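Local coordinates for protein tumor necrosis factor receptor superfamily member 16 (Rattus norvegicus, PDB 1SG1) that acts as a low-affinity cell-surface receptor for nerve growth factor, which it probably grips through an elongated extracellular array of cysteine-rich repeats, at residues E37-F45 with E53-C61; P122-A130 with E151-E159. All blocks are in the same frame, centred on the assembly; numbering follows the deposited sequence.

Both contacts are surface contacts within an elongated, helix-free chain, and they lie on opposite sides of its centre, with centres about 53 Å apart and nearest atoms about 26 Å apart. Each pulls together two parts of one cysteine-rich region, 39-79 for interaction 1 and 121-160 for interaction 2. Interaction 1 holds a short antiparallel strand pair and is pinned covalently by its own disulfide, with three backbone hydrogen bonds. Interaction 2 has no disulfide between its segments and only one hydrogen bond across them; a tyrosine ring covered by an aspartate does much of the work. In both, a half-cystine sulfur lies obliquely beside an aromatic ring.

Interaction 1: residues E37-F45 with E53-C61; sequences EPCLDNVTF and EPCKPCTEC
A small antiparallel sheet of the cysteine-rich region 39-79 pairs T44 and F45 with K56 and P57, and the C39-C55 disulfide clamps it beside the strands. F45 and K56 form the hydrogen-bonded pair: F45 N gives to K56 O at 3.2 Å, while K56 N returns to F45 O at 3.1 Å. A third bond runs from C58 N to V43 O (3.2 Å). The disulfide torsion of -88° is close to relaxed, and T44 CB packs on C55 CB at 3.5 Å. On the face shared with K56, away from T44 and P57, F45 turns its CG between its backbone N and carbonyl carbon (chi1 68°), which lays the ring along K56-C58, with P57 O at its edge, 3.6 Å from CE2. C58 SG, bonded to C71, sits obliquely 5.2 Å from the ring centroid. Within 37-45, L40 N donates to T44 OG1 and L40 O accepts from the backbone N of V43 and T44, closing the turn that carries D41 and N42. These hydrogen-bond one chain of another protein, presumably the neurotrophin, and D41 also salt-bridges a basic side chain of a second chain, so crosslink and backbone bonds together probably steady a ligand-facing loop.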
ATOM      1  N   GLU C  37      28.468  10.774  -9.159  1.00 61.46           N
ATOM      2  CA  GLU C  37      27.426  10.903 -10.165  1.00 59.61           C
ATOM      3  C   GLU C  37      26.139  10.332  -9.566  1.00 55.82           C
ATOM      4  O   GLU C  37      26.176   9.392  -8.779  1.00 52.04           O
ATOM      5  CB  GLU C  37      27.796  10.166 -11.456  1.00 63.60           C
ATOM      6  CG  GLU C  37      27.589   8.664 -11.420  1.00 68.82           C
ATOM      7  CD  GLU C  37      27.812   8.008 -12.776  1.00 72.26           C
ATOM      8  OE1 GLU C  37      28.984   7.823 -13.174  1.00 73.68           O
ATOM      9  OE2 GLU C  37      26.807   7.687 -13.450  1.00 74.11           O
ATOM     10  N   PRO C  38      24.984  10.931  -9.904  1.00 54.26           N
ATOM     11  CA  PRO C  38      23.687  10.473  -9.400  1.00 51.43           C
ATOM     12  C   PRO C  38      23.358   9.021  -9.759  1.00 49.36           C
ATOM     13  O   PRO C  38      23.755   8.532 -10.809  1.00 47.44           O
ATOM     14  CB  PRO C  38      22.714  11.457 -10.040  1.00 51.47           C
ATOM     15  CG  PRO C  38      23.494  12.719 -10.058  1.00 51.56           C
ATOM     16  CD  PRO C  38      24.844  12.244 -10.563  1.00 53.25           C
ATOM     17  N   CYS C  39      22.634   8.344  -8.873  1.00 47.54           N
ATOM     18  CA  CYS C  39      22.212   6.967  -9.111  1.00 46.25           C
ATOM     19  C   CYS C  39      20.992   6.934 -10.037  1.00 44.94           C
ATOM     20  O   CYS C  39      20.296   7.930 -10.191  1.00 39.78           O
ATOM     21  CB  CYS C  39      21.842   6.289  -7.798  1.00 47.86           C
ATOM     22  SG  CYS C  39      23.135   6.351  -6.531  1.00 47.18           S
ATOM     23  N   LEU C  40      20.733   5.775 -10.633  1.00 45.29           N
ATOM     24  CA  LEU C  40      19.606   5.610 -11.559  1.00 46.73           C
ATOM     25  C   LEU C  40      18.331   5.025 -10.926  1.00 45.12           C
ATOM     26  O   LEU C  40      18.335   3.885 -10.458  1.00 42.09           O
ATOM     27  CB  LEU C  40      20.021   4.707 -12.719  1.00 50.08           C
ATOM     28  CG  LEU C  40      19.395   4.994 -14.086  1.00 54.79           C
ATOM     29  CD1 LEU C  40      20.118   6.172 -14.732  1.00 56.87           C
ATOM     30  CD2 LEU C  40      19.518   3.762 -14.980  1.00 57.43           C
ATOM     31  N   ASP C  41      17.248   5.806 -10.942  1.00 44.53           N
ATOM     32  CA  ASP C  41      15.960   5.373 -10.403  1.00 43.25           C
ATOM     33  C   ASP C  41      15.617   4.013 -10.981  1.00 39.13           C
ATOM     34  O   ASP C  41      15.707   3.807 -12.172  1.00 39.59           O
ATOM     35  CB  ASP C  41      14.876   6.380 -10.764  1.00 48.25           C
ATOM     36  CG  ASP C  41      13.519   6.003 -10.216  1.00 52.80           C
ATOM     37  OD1 ASP C  41      12.828   5.184 -10.854  1.00 55.12           O
ATOM     38  OD2 ASP C  41      13.147   6.521  -9.143  1.00 55.84           O
ATOM     39  N   ASN C  42      15.244   3.097 -10.106  1.00 36.66           N
ATOM     40  CA  ASN C  42      14.911   1.726 -10.443  1.00 36.40           C
ATOM     41  C   ASN C  42      16.133   0.872 -10.748  1.00 36.76           C
ATOM     42  O   ASN C  42      16.025  -0.332 -10.860  1.00 37.47           O
ATOM     43  CB  ASN C  42      13.935   1.671 -11.613  1.00 38.96           C
ATOM     44  CG  ASN C  42      13.305   0.306 -11.778  1.00 33.94           C
ATOM     45  OD1 ASN C  42      12.955  -0.346 -10.799  1.00 31.19           O
ATOM     46  ND2 ASN C  42      13.143  -0.123 -13.021  1.00 34.50           N
ATOM     47  N   VAL C  43      17.301   1.483 -10.856  1.00 37.17           N
ATOM     48  CA  VAL C  43      18.502   0.718 -11.128  1.00 37.93           C
ATOM     49  C   VAL C  43      19.543   0.740 -10.009  1.00 38.00           C
ATOM     50  O   VAL C  43      20.104  -0.295  -9.641  1.00 36.47           O
ATOM     51  CB  VAL C  43      19.162   1.209 -12.412  1.00 40.81           C
ATOM     52  CG1 VAL C  43      20.434   0.425 -12.671  1.00 43.05           C
ATOM     53  CG2 VAL C  43      18.195   1.039 -13.577  1.00 44.46           C
ATOM     54  N   THR C  44      19.793   1.923  -9.464  1.00 37.74           N
ATOM     55  CA  THR C  44      20.803   2.093  -8.424  1.00 36.52           C
ATOM     56  C   THR C  44      20.402   3.141  -7.407  1.00 37.05           C
ATOM     57  O   THR C  44      19.729   4.128  -7.718  1.00 35.37           O
ATOM     58  CB  THR C  44      22.174   2.541  -9.018  1.00 37.96           C
ATOM     59  OG1 THR C  44      22.010   3.784  -9.719  1.00 33.58           O
ATOM     60  CG2 THR C  44      22.746   1.472  -9.971  1.00 34.11           C
ATOM     61  N   PHE C  45      20.871   2.943  -6.187  1.00 34.60           N
ATOM     62  CA  PHE C  45      20.558   3.858  -5.104  1.00 31.97           C
ATOM     63  C   PHE C  45      21.790   4.063  -4.225  1.00 32.43           C
ATOM     64  O   PHE C  45      22.739   3.274  -4.251  1.00 30.43           O
ATOM     65  CB  PHE C  45      19.426   3.259  -4.260  1.00 29.36           C
ATOM     66  CG  PHE C  45      19.843   2.043  -3.502  1.00 26.33           C
ATOM     67  CD1 PHE C  45      20.149   2.119  -2.145  1.00 27.97           C
ATOM     68  CD2 PHE C  45      20.038   0.835  -4.165  1.00 25.52           C
ATOM     69  CE1 PHE C  45      20.649   1.002  -1.473  1.00 28.01           C
ATOM     70  CE2 PHE C  45      20.532  -0.274  -3.505  1.00 22.13           C
ATOM     71  CZ  PHE C  45      20.841  -0.194  -2.163  1.00 26.17           C
ATOM     72  N   GLU C  53      31.643   5.055  -1.133  1.00 63.08           N
ATOM     73  CA  GLU C  53      30.581   4.168  -1.595  1.00 62.01           C
ATOM     74  C   GLU C  53      29.934   4.562  -2.916  1.00 59.03           C
ATOM     75  O   GLU C  53      29.444   5.678  -3.070  1.00 57.37           O
ATOM     76  CB  GLU C  53      29.511   4.065  -0.515  1.00 65.41           C
ATOM     77  CG  GLU C  53      30.015   3.369   0.712  1.00 69.68           C
ATOM     78  CD  GLU C  53      30.369   1.931   0.422  1.00 72.61           C
ATOM     79  OE1 GLU C  53      29.429   1.120   0.262  1.00 75.78           O
ATOM     80  OE2 GLU C  53      31.578   1.615   0.339  1.00 73.41           O
ATOM     81  N   PRO C  54      29.912   3.627  -3.884  1.00 56.07           N
ATOM     82  CA  PRO C  54      29.337   3.808  -5.222  1.00 55.29           C
ATOM     83  C   PRO C  54      27.846   3.487  -5.184  1.00 54.27           C
ATOM     84  O   PRO C  54      27.362   2.969  -4.188  1.00 53.18           O
ATOM     85  CB  PRO C  54      30.094   2.780  -6.036  1.00 54.46           C
ATOM     86  CG  PRO C  54      30.112   1.614  -5.072  1.00 52.81           C
ATOM     87  CD  PRO C  54      30.493   2.276  -3.753  1.00 54.79           C
ATOM     88  N   CYS C  55      27.119   3.775  -6.257  1.00 53.03           N
ATOM     89  CA  CYS C  55      25.698   3.447  -6.261  1.00 51.39           C
ATOM     90  C   CYS C  55      25.590   1.944  -6.301  1.00 50.64           C
ATOM     91  O   CYS C  55      26.109   1.303  -7.209  1.00 49.93           O
ATOM     92  CB  CYS C  55      24.962   4.023  -7.472  1.00 50.03           C
ATOM     93  SG  CYS C  55      24.836   5.837  -7.533  1.00 51.10           S
ATOM     94  N   LYS C  56      24.911   1.381  -5.309  1.00 49.71           N
ATOM     95  CA  LYS C  56      24.734  -0.058  -5.246  1.00 47.77           C
ATOM     96  C   LYS C  56      23.524  -0.500  -6.062  1.00 45.03           C
ATOM     97  O   LYS C  56      22.572   0.260  -6.281  1.00 43.98           O
ATOM     98  CB  LYS C  56      24.547  -0.513  -3.806  1.00 49.54           C
ATOM     99  CG  LYS C  56      25.701  -0.217  -2.889  1.00 49.90           C
ATOM    100  CD  LYS C  56      25.327  -0.610  -1.477  1.00 54.34           C
ATOM    101  CE  LYS C  56      24.949  -2.087  -1.392  1.00 56.17           C
ATOM    102  NZ  LYS C  56      26.050  -2.989  -1.842  1.00 57.58           N
ATOM    103  N   PRO C  57      23.562  -1.743  -6.535  1.00 42.61           N
ATOM    104  CA  PRO C  57      22.475  -2.299  -7.329  1.00 41.50           C
ATOM    105  C   PRO C  57      21.210  -2.541  -6.497  1.00 40.87           C
ATOM    106  O   PRO C  57      21.237  -3.223  -5.469  1.00 38.08           O
ATOM    107  CB  PRO C  57      23.083  -3.586  -7.884  1.00 43.15           C
ATOM    108  CG  PRO C  57      24.051  -3.995  -6.797  1.00 43.42           C
ATOM    109  CD  PRO C  57      24.693  -2.683  -6.434  1.00 41.66           C
ATOM    110  N   CYS C  58      20.106  -1.962  -6.960  1.00 39.69           N
ATOM    111  CA  CYS C  58      18.821  -2.093  -6.306  1.00 38.20           C
ATOM    112  C   CYS C  58      18.506  -3.553  -6.179  1.00 36.05           C
ATOM    113  O   CYS C  58      18.669  -4.287  -7.146  1.00 34.78           O
ATOM    114  CB  CYS C  58      17.733  -1.481  -7.157  1.00 38.49           C
ATOM    115  SG  CYS C  58      17.687   0.319  -7.249  1.00 41.10           S
ATOM    116  N   THR C  59      18.035  -3.955  -4.998  1.00 35.69           N
ATOM    117  CA  THR C  59      17.651  -5.334  -4.702  1.00 35.76           C
ATOM    118  C   THR C  59      16.463  -5.719  -5.590  1.00 37.10           C
ATOM    119  O   THR C  59      15.505  -4.969  -5.712  1.00 36.42           O
ATOM    120  CB  THR C  59      17.223  -5.462  -3.220  1.00 36.75           C
ATOM    121  OG1 THR C  59      18.335  -5.164  -2.366  1.00 37.19           O
ATOM    122  CG2 THR C  59      16.701  -6.855  -2.917  1.00 35.33           C
ATOM    123  N   GLU C  60      16.523  -6.883  -6.219  1.00 38.96           N
ATOM    124  CA  GLU C  60      15.424  -7.315  -7.073  1.00 38.43           C
ATOM    125  C   GLU C  60      14.658  -8.460  -6.442  1.00 36.20           C
ATOM    126  O   GLU C  60      15.238  -9.351  -5.834  1.00 34.83           O
ATOM    127  CB  GLU C  60      15.923  -7.796  -8.422  1.00 44.53           C
ATOM    128  CG  GLU C  60      16.877  -6.891  -9.139  1.00 46.75           C
ATOM    129  CD  GLU C  60      17.052  -7.342 -10.564  1.00 49.15           C
ATOM    130  OE1 GLU C  60      17.201  -8.572 -10.766  1.00 51.70           O
ATOM    131  OE2 GLU C  60      17.037  -6.481 -11.470  1.00 49.25           O
ATOM    132  N   CYS C  61      13.345  -8.437  -6.611  1.00 34.39           N
ATOM    133  CA  CYS C  61      12.498  -9.470  -6.065  1.00 32.07           C
ATOM    134  C   CYS C  61      12.461 -10.596  -7.079  1.00 32.19           C
ATOM    135  O   CYS C  61      11.990 -10.428  -8.203  1.00 29.47           O
ATOM    136  CB  CYS C  61      11.102  -8.914  -5.818  1.00 34.71           C
ATOM    137  SG  CYS C  61      11.068  -7.326  -4.918  1.00 33.39           S
TER

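Interaction 2: residues P122-A130 with E151-E159; sequences PEGTYSDEA and ECTPWADAE
With its CG set between backbone N and carbonyl carbon (chi1 72°), Y126 turns its ring toward D157, whose own CG swings opposite its backbone N (chi1 177°) as CB sits over the phenol. D157 CB lies 3.4 Å from the ring centroid, a CH-pi contact over one face, displaced toward the rim on the CZ and CE2 side. Beyond it the carboxylate runs nearly parallel to the ring, the planes 20° apart, and OD1 is held by the backbone N of T140. This outside bond probably keeps the aspartate flat against the tyrosine. C152 SG, joined to C139, approaches the same ring obliquely at 5.2 Å from its centroid.

The backbone beside the ring is tightly packed: T153 O comes within 3.3 Å of Y126 CB, and S127 N donates to P154 O at 3.2 Å. S127 O and W155 O, both acceptors, lie 3.2 Å apart without bonding, while W155 CA makes a CA-H...O contact to S127 O. T153 OG1 sits 3.3 Å above the middle of the W155 ring and accepts weak bonds from W155 N and A156 N within this turn. S127 OG reaches S104 O, tying this corner to the preceding cysteine-rich region.

Ahead of the strand, a type II turn from P122 to T125 is closed by T125 N and OG1, both donating to P122 O. The Cys-Pro-x-Gly-Thr-Tyr start of this module, with its turn and the tyrosine beside the C139-C152 disulfide, is a hallmark of TNF receptor superfamily cysteine-rich domains.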
ATOM      1  N   PRO C 122     -16.174 -22.098  16.664  1.00 42.26           N
ATOM      2  CA  PRO C 122     -16.798 -22.311  17.966  1.00 44.45           C
ATOM      3  C   PRO C 122     -18.297 -22.571  17.884  1.00 47.99           C
ATOM      4  O   PRO C 122     -18.903 -22.532  16.807  1.00 48.62           O
ATOM      5  CB  PRO C 122     -16.462 -21.028  18.721  1.00 43.72           C
ATOM      6  CG  PRO C 122     -16.484 -20.013  17.651  1.00 45.26           C
ATOM      7  CD  PRO C 122     -15.762 -20.694  16.502  1.00 43.59           C
ATOM      8  N   GLU C 123     -18.880 -22.847  19.043  1.00 50.82           N
ATOM      9  CA  GLU C 123     -20.299 -23.118  19.161  1.00 51.70           C
ATOM     10  C   GLU C 123     -21.045 -21.945  18.565  1.00 48.99           C
ATOM     11  O   GLU C 123     -20.779 -20.816  18.914  1.00 48.14           O
ATOM     12  CB  GLU C 123     -20.681 -23.262  20.639  1.00 57.71           C
ATOM     13  CG  GLU C 123     -21.412 -24.559  20.990  1.00 64.93           C
ATOM     14  CD  GLU C 123     -20.554 -25.517  21.823  1.00 68.60           C
ATOM     15  OE1 GLU C 123     -20.211 -25.164  22.981  1.00 68.65           O
ATOM     16  OE2 GLU C 123     -20.229 -26.619  21.315  1.00 69.61           O
ATOM     17  N   GLY C 124     -21.965 -22.221  17.653  1.00 47.18           N
ATOM     18  CA  GLY C 124     -22.745 -21.159  17.056  1.00 45.92           C
ATOM     19  C   GLY C 124     -22.261 -20.547  15.759  1.00 44.27           C
ATOM     20  O   GLY C 124     -22.898 -19.625  15.256  1.00 43.20           O
ATOM     21  N   THR C 125     -21.146 -21.034  15.222  1.00 43.98           N
ATOM     22  CA  THR C 125     -20.612 -20.493  13.969  1.00 43.58           C
ATOM     23  C   THR C 125     -20.191 -21.585  13.007  1.00 43.20           C
ATOM     24  O   THR C 125     -20.082 -22.752  13.375  1.00 43.99           O
ATOM     25  CB  THR C 125     -19.392 -19.545  14.192  1.00 43.78           C
ATOM     26  OG1 THR C 125     -18.239 -20.305  14.586  1.00 41.64           O
ATOM     27  CG2 THR C 125     -19.719 -18.499  15.253  1.00 42.52           C
ATOM     28  N   TYR C 126     -19.943 -21.198  11.767  1.00 42.24           N
ATOM     29  CA  TYR C 126     -19.562 -22.163  10.763  1.00 40.99           C
ATOM     30  C   TYR C 126     -18.623 -21.524   9.771  1.00 42.27           C
ATOM     31  O   TYR C 126     -18.395 -20.313   9.793  1.00 42.98           O
ATOM     32  CB  TYR C 126     -20.794 -22.638   9.999  1.00 40.98           C
ATOM     33  CG  TYR C 126     -21.338 -21.575   9.066  1.00 39.88           C
ATOM     34  CD1 TYR C 126     -21.938 -20.416   9.569  1.00 40.73           C
ATOM     35  CD2 TYR C 126     -21.196 -21.697   7.681  1.00 39.09           C
ATOM     36  CE1 TYR C 126     -22.380 -19.406   8.720  1.00 38.30           C
ATOM     37  CE2 TYR C 126     -21.633 -20.693   6.823  1.00 38.44           C
ATOM     38  CZ  TYR C 126     -22.225 -19.552   7.348  1.00 39.07           C
ATOM     39  OH  TYR C 126     -22.681 -18.563   6.501  1.00 39.83           O
ATOM     40  N   SER C 127     -18.083 -22.360   8.898  1.00 44.10           N
ATOM     41  CA  SER C 127     -17.205 -21.916   7.843  1.00 47.02           C
ATOM     42  C   SER C 127     -17.568 -22.791   6.684  1.00 48.17           C
ATOM     43  O   SER C 127     -17.409 -23.996   6.727  1.00 47.79           O
ATOM     44  CB  SER C 127     -15.725 -22.099   8.192  1.00 51.42           C
ATOM     45  OG  SER C 127     -14.909 -21.646   7.116  1.00 49.61           O
ATOM     46  N   ASP C 128     -18.075 -22.138   5.658  1.00 52.02           N
ATOM     47  CA  ASP C 128     -18.525 -22.753   4.421  1.00 53.88           C
ATOM     48  C   ASP C 128     -17.398 -23.154   3.484  1.00 53.67           C
ATOM     49  O   ASP C 128     -17.533 -24.102   2.726  1.00 54.29           O
ATOM     50  CB  ASP C 128     -19.415 -21.751   3.688  1.00 56.68           C
ATOM     51  CG  ASP C 128     -20.795 -22.268   3.456  1.00 57.73           C
ATOM     52  OD1 ASP C 128     -20.932 -23.223   2.671  1.00 60.71           O
ATOM     53  OD2 ASP C 128     -21.741 -21.721   4.059  1.00 59.92           O
ATOM     54  N   GLU C 129     -16.287 -22.431   3.532  1.00 53.56           N
ATOM     55  CA  GLU C 129     -15.210 -22.710   2.600  1.00 54.09           C
ATOM     56  C   GLU C 129     -13.813 -22.887   3.135  1.00 51.15           C
ATOM     57  O   GLU C 129     -13.526 -22.670   4.319  1.00 50.42           O
ATOM     58  CB  GLU C 129     -15.177 -21.617   1.537  1.00 58.74           C
ATOM     59  CG  GLU C 129     -16.498 -21.422   0.851  1.00 65.13           C
ATOM     60  CD  GLU C 129     -16.582 -20.088   0.173  1.00 70.41           C
ATOM     61  OE1 GLU C 129     -15.771 -19.851  -0.750  1.00 74.20           O
ATOM     62  OE2 GLU C 129     -17.454 -19.276   0.568  1.00 73.18           O
ATOM     63  N   ALA C 130     -12.945 -23.288   2.216  1.00 47.82           N
ATOM     64  CA  ALA C 130     -11.542 -23.513   2.526  1.00 45.13           C
ATOM     65  C   ALA C 130     -10.682 -22.376   1.933  1.00 42.08           C
ATOM     66  O   ALA C 130     -10.510 -22.258   0.718  1.00 41.37           O
ATOM     67  CB  ALA C 130     -11.096 -24.885   1.986  1.00 40.34           C
ATOM     68  N   GLU C 151     -29.613 -28.206   9.686  1.00 37.00           N
ATOM     69  CA  GLU C 151     -29.166 -27.486  10.875  1.00 37.88           C
ATOM     70  C   GLU C 151     -27.741 -27.011  10.718  1.00 37.80           C
ATOM     71  O   GLU C 151     -27.005 -27.512   9.889  1.00 38.31           O
ATOM     72  CB  GLU C 151     -29.266 -28.374  12.109  1.00 40.82           C
ATOM     73  CG  GLU C 151     -28.560 -29.699  11.948  1.00 44.27           C
ATOM     74  CD  GLU C 151     -29.066 -30.747  12.912  1.00 46.48           C
ATOM     75  OE1 GLU C 151     -28.806 -30.617  14.132  1.00 46.19           O
ATOM     76  OE2 GLU C 151     -29.732 -31.699  12.439  1.00 46.80           O
ATOM     77  N   CYS C 152     -27.364 -26.028  11.521  1.00 38.11           N
ATOM     78  CA  CYS C 152     -26.028 -25.472  11.486  1.00 37.61           C
ATOM     79  C   CYS C 152     -25.027 -26.392  12.170  1.00 38.08           C
ATOM     80  O   CYS C 152     -25.233 -26.781  13.319  1.00 34.69           O
ATOM     81  CB  CYS C 152     -26.003 -24.121  12.201  1.00 40.43           C
ATOM     82  SG  CYS C 152     -24.635 -23.016  11.728  1.00 39.76           S
ATOM     83  N   THR C 153     -23.969 -26.753  11.440  1.00 36.96           N
ATOM     84  CA  THR C 153     -22.870 -27.548  11.979  1.00 35.98           C
ATOM     85  C   THR C 153     -21.645 -26.680  11.794  1.00 36.31           C
ATOM     86  O   THR C 153     -21.712 -25.639  11.142  1.00 35.45           O
ATOM     87  CB  THR C 153     -22.637 -28.848  11.228  1.00 36.53           C
ATOM     88  OG1 THR C 153     -22.472 -28.574   9.830  1.00 38.31           O
ATOM     89  CG2 THR C 153     -23.801 -29.791  11.457  1.00 41.70           C
ATOM     90  N   PRO C 154     -20.511 -27.077  12.375  1.00 37.07           N
ATOM     91  CA  PRO C 154     -19.358 -26.206  12.162  1.00 36.10           C
ATOM     92  C   PRO C 154     -18.926 -26.029  10.699  1.00 34.53           C
ATOM     93  O   PRO C 154     -18.142 -25.149  10.401  1.00 36.98           O
ATOM     94  CB  PRO C 154     -18.279 -26.843  13.041  1.00 37.16           C
ATOM     95  CG  PRO C 154     -18.689 -28.278  13.123  0.10 37.28           C
ATOM     96  CD  PRO C 154     -20.180 -28.186  13.283  0.10 37.03           C
ATOM     97  N   TRP C 155     -19.454 -26.833   9.781  1.00 35.39           N
ATOM     98  CA  TRP C 155     -19.060 -26.723   8.373  1.00 34.08           C
ATOM     99  C   TRP C 155     -20.133 -26.279   7.382  1.00 32.62           C
ATOM    100  O   TRP C 155     -19.844 -26.023   6.222  1.00 32.31           O
ATOM    101  CB  TRP C 155     -18.416 -28.034   7.897  1.00 34.09           C
ATOM    102  CG  TRP C 155     -19.294 -29.213   7.984  1.00 32.00           C
ATOM    103  CD1 TRP C 155     -20.113 -29.702   7.015  1.00 32.13           C
ATOM    104  CD2 TRP C 155     -19.499 -30.025   9.137  1.00 32.93           C
ATOM    105  NE1 TRP C 155     -20.825 -30.777   7.496  1.00 35.27           N
ATOM    106  CE2 TRP C 155     -20.465 -30.995   8.797  1.00 32.32           C
ATOM    107  CE3 TRP C 155     -18.962 -30.028  10.427  1.00 31.44           C
ATOM    108  CZ2 TRP C 155     -20.907 -31.954   9.702  1.00 35.91           C
ATOM    109  CZ3 TRP C 155     -19.403 -30.986  11.330  1.00 35.24           C
ATOM    110  CH2 TRP C 155     -20.364 -31.937  10.964  1.00 32.40           C
ATOM    111  N   ALA C 156     -21.375 -26.190   7.817  1.00 32.54           N
ATOM    112  CA  ALA C 156     -22.413 -25.705   6.919  1.00 34.11           C
ATOM    113  C   ALA C 156     -23.451 -24.933   7.704  1.00 35.17           C
ATOM    114  O   ALA C 156     -23.874 -25.350   8.773  1.00 35.71           O
ATOM    115  CB  ALA C 156     -23.056 -26.846   6.165  1.00 34.05           C
ATOM    116  N   ASP C 157     -23.839 -23.782   7.175  1.00 37.88           N
ATOM    117  CA  ASP C 157     -24.839 -22.932   7.820  1.00 39.89           C
ATOM    118  C   ASP C 157     -26.229 -23.562   7.717  1.00 40.15           C
ATOM    119  O   ASP C 157     -26.472 -24.421   6.874  1.00 39.05           O
ATOM    120  CB  ASP C 157     -24.839 -21.549   7.163  1.00 38.44           C
ATOM    121  CG  ASP C 157     -25.903 -20.628   7.720  1.00 37.92           C
ATOM    122  OD1 ASP C 157     -26.132 -20.616   8.948  1.00 39.33           O
ATOM    123  OD2 ASP C 157     -26.500 -19.900   6.920  1.00 33.59           O
ATOM    124  N   ALA C 158     -27.132 -23.129   8.585  1.00 41.73           N
ATOM    125  CA  ALA C 158     -28.493 -23.634   8.588  1.00 44.84           C
ATOM    126  C   ALA C 158     -29.240 -23.228   7.314  1.00 47.87           C
ATOM    127  O   ALA C 158     -28.882 -22.269   6.641  1.00 48.02           O
ATOM    128  CB  ALA C 158     -29.214 -23.113   9.807  1.00 43.86           C
ATOM    129  N   GLU C 159     -30.277 -23.976   6.976  1.00 52.35           N
ATOM    130  CA  GLU C 159     -31.081 -23.679   5.795  1.00 56.92           C
ATOM    131  C   GLU C 159     -32.536 -23.497   6.199  1.00 57.12           C
ATOM    132  O   GLU C 159     -32.986 -24.115   7.163  1.00 58.65           O
ATOM    133  CB  GLU C 159     -30.965 -24.818   4.780  1.00 60.37           C
ATOM    134  CG  GLU C 159     -29.692 -24.755   3.957  1.00 67.48           C
ATOM    135  CD  GLU C 159     -29.458 -26.004   3.124  1.00 72.27           C
ATOM    136  OE1 GLU C 159     -30.395 -26.425   2.400  1.00 76.35           O
ATOM    137  OE2 GLU C 159     -28.331 -26.558   3.190  1.00 74.52           O
TER